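Local atomic coordinates of exported protein (Bacteroides fragilis, PDB entry 3MSW), a protein that is of unknown function but is probably exported, and folds into a single-layer beta-sheet evolved from beta-hairpin repeats. Residues A132-P135 with I136-N139. Sequence-based numbering, arbitrary orientation.
Sequences ALTP and IYEN. With PGR (R-1,2-propanediol), chain E.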
loop_
_atom_site.group_PDB
_atom_site.type_symbol
_atom_site.label_atom_id
_atom_site.label_comp_id
_atom_site.label_asym_id
_atom_site.label_seq_id
_atom_site.Cartn_x
_atom_site.Cartn_y
_atom_site.Cartn_z
ATOM N N ALA A 132 -11.184 10.592 13.451
ATOM C CA ALA A 132 -10.832 10.830 14.851
ATOM C C ALA A 132 -9.751 11.868 14.989
ATOM O O ALA A 132 -8.792 11.898 14.202
ATOM C CB ALA A 132 -10.391 9.524 15.516
ATOM N N LEU A 133 -9.921 12.731 15.987
ATOM C CA LEU A 133 -8.934 13.726 16.359
ATOM C C LEU A 133 -7.996 13.032 17.345
ATOM O O LEU A 133 -8.402 12.080 18.021
ATOM C CB LEU A 133 -9.591 14.917 17.070
ATOM C CG LEU A 133 -10.362 15.951 16.236
ATOM C CD1 LEU A 133 -11.168 16.899 17.169
ATOM C CD2 LEU A 133 -9.415 16.825 15.408
ATOM N N THR A 134 -6.748 13.488 17.422
ATOM C CA THR A 134 -5.807 12.953 18.404
ATOM C C THR A 134 -6.111 13.616 19.769
ATOM O O THR A 134 -6.634 14.752 19.777
ATOM C CB THR A 134 -4.386 13.291 17.994
ATOM O OG1 THR A 134 -4.310 14.699 17.779
ATOM C CG2 THR A 134 -3.922 12.475 16.773
ATOM N N PRO A 135 -5.742 12.974 20.914
ATOM C CA PRO A 135 -6.012 13.602 22.232
ATOM C C PRO A 135 -5.535 15.055 22.392
ATOM O O PRO A 135 -6.314 15.867 22.874
ATOM C CB PRO A 135 -5.352 12.641 23.228
ATOM C CG PRO A 135 -5.398 11.320 22.547
ATOM C CD PRO A 135 -5.140 11.634 21.080
ATOM N N ILE A 136 -4.302 15.406 21.941
ATOM C CA ILE A 136 -3.760 16.784 22.044
ATOM C C ILE A 136 -4.637 17.827 21.297
ATOM O O ILE A 136 -4.703 18.987 21.702
ATOM C CB ILE A 136 -2.247 16.851 21.626
ATOM C CG1 ILE A 136 -1.555 18.146 22.123
ATOM C CG2 ILE A 136 -2.054 16.616 20.119
ATOM C CD1 ILE A 136 -0.032 18.359 21.716
ATOM N N TYR A 137 -5.267 17.412 20.190
ATOM C CA TYR A 137 -6.130 18.267 19.378
ATOM C C TYR A 137 -7.621 18.144 19.715
ATOM O O TYR A 137 -8.366 19.068 19.408
ATOM C CB TYR A 137 -5.865 18.063 17.869
ATOM C CG TYR A 137 -4.818 19.032 17.376
ATOM C CD1 TYR A 137 -5.133 20.370 17.146
ATOM C CD2 TYR A 137 -3.488 18.637 17.230
ATOM C CE1 TYR A 137 -4.164 21.281 16.744
ATOM C CE2 TYR A 137 -2.505 19.543 16.844
ATOM C CZ TYR A 137 -2.848 20.867 16.612
ATOM O OH TYR A 137 -1.900 21.780 16.260
ATOM N N GLU A 138 -8.042 17.024 20.359
ATOM C CA GLU A 138 -9.410 16.658 20.791
ATOM C C GLU A 138 -10.213 17.810 21.404
ATOM O O GLU A 138 -11.446 17.739 21.429
ATOM C CB GLU A 138 -9.338 15.487 21.783
ATOM C CG GLU A 138 -10.514 14.530 21.760
ATOM C CD GLU A 138 -10.270 13.291 22.599
ATOM O OE1 GLU A 138 -10.395 13.378 23.844
ATOM O OE2 GLU A 138 -9.909 12.243 22.016
ATOM N N ASN A 139 -9.502 18.867 21.879
ATOM C CA ASN A 139 -10.007 20.102 22.488
ATOM C C ASN A 139 -10.976 20.835 21.556
ATOM O O ASN A 139 -11.721 21.711 21.997
ATOM C CB ASN A 139 -8.826 21.033 22.841
ATOM C CG ASN A 139 -7.719 20.413 23.670
ATOM O OD1 ASN A 139 -7.288 19.272 23.451
ATOM N ND2 ASN A 139 -7.184 21.186 24.600
HETATM C C1 PGR E . -11.729 12.090 18.624
HETATM C C2 PGR E . -12.605 11.103 19.404
HETATM C C3 PGR E . -12.263 9.642 18.988
HETATM O O1 PGR E . -12.450 12.557 17.483
HETATM O O2 PGR E . -12.352 11.323 20.805
#
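Thr134 O receives two backbone N-H groups from the turn that follows strand 125-133. Glu138 N gives the shorter bond, 2.7 Å to Thr134 O, and Tyr137 N adds a weak one at 3.0 Å to the same oxygen. The Glu138 nitrogen lies nearly in line with the Thr134 carbonyl, but the bond is bent at the hydrogen (137°). Glu138 N also makes a weak bond to Pro135 O. Residues 136-138 have helical backbone angles. This turn is the tight part: CB of Glu138 sits 3.2 Å from Pro135 O. The side chains of Thr134 and Tyr137 run side by side. OG1 of Thr134 lies off the Tyr137 ring edge, near its plane, 4.1 Å from CD2. A chi1 of 53° sets this hydroxyl between the backbone N and carbonyl carbon of its own residue; it is hydrogen-bonded to Leu111 O. The Tyr137 hydroxyl is hydrogen-bonded to Asp106 OD2. The solvent side is looser. There the exposed Leu133 rests CD1 4.0 Å from CA of Glu138, itself exposed. A propanediol, probably from the crystallisation liquor, bridges the two residues. Its O1 accepts a nearly straight bond (178°) from Leu133 N at 2.9 Å, and O2 of the propanediol makes a weak bond to Glu138 OE2. The arrangement is an alpha-turn, closed by a bond from residue i+4 to i, at the C-terminal end of strand 125-133, one of the two edge strands of the antiparallel meander sheet.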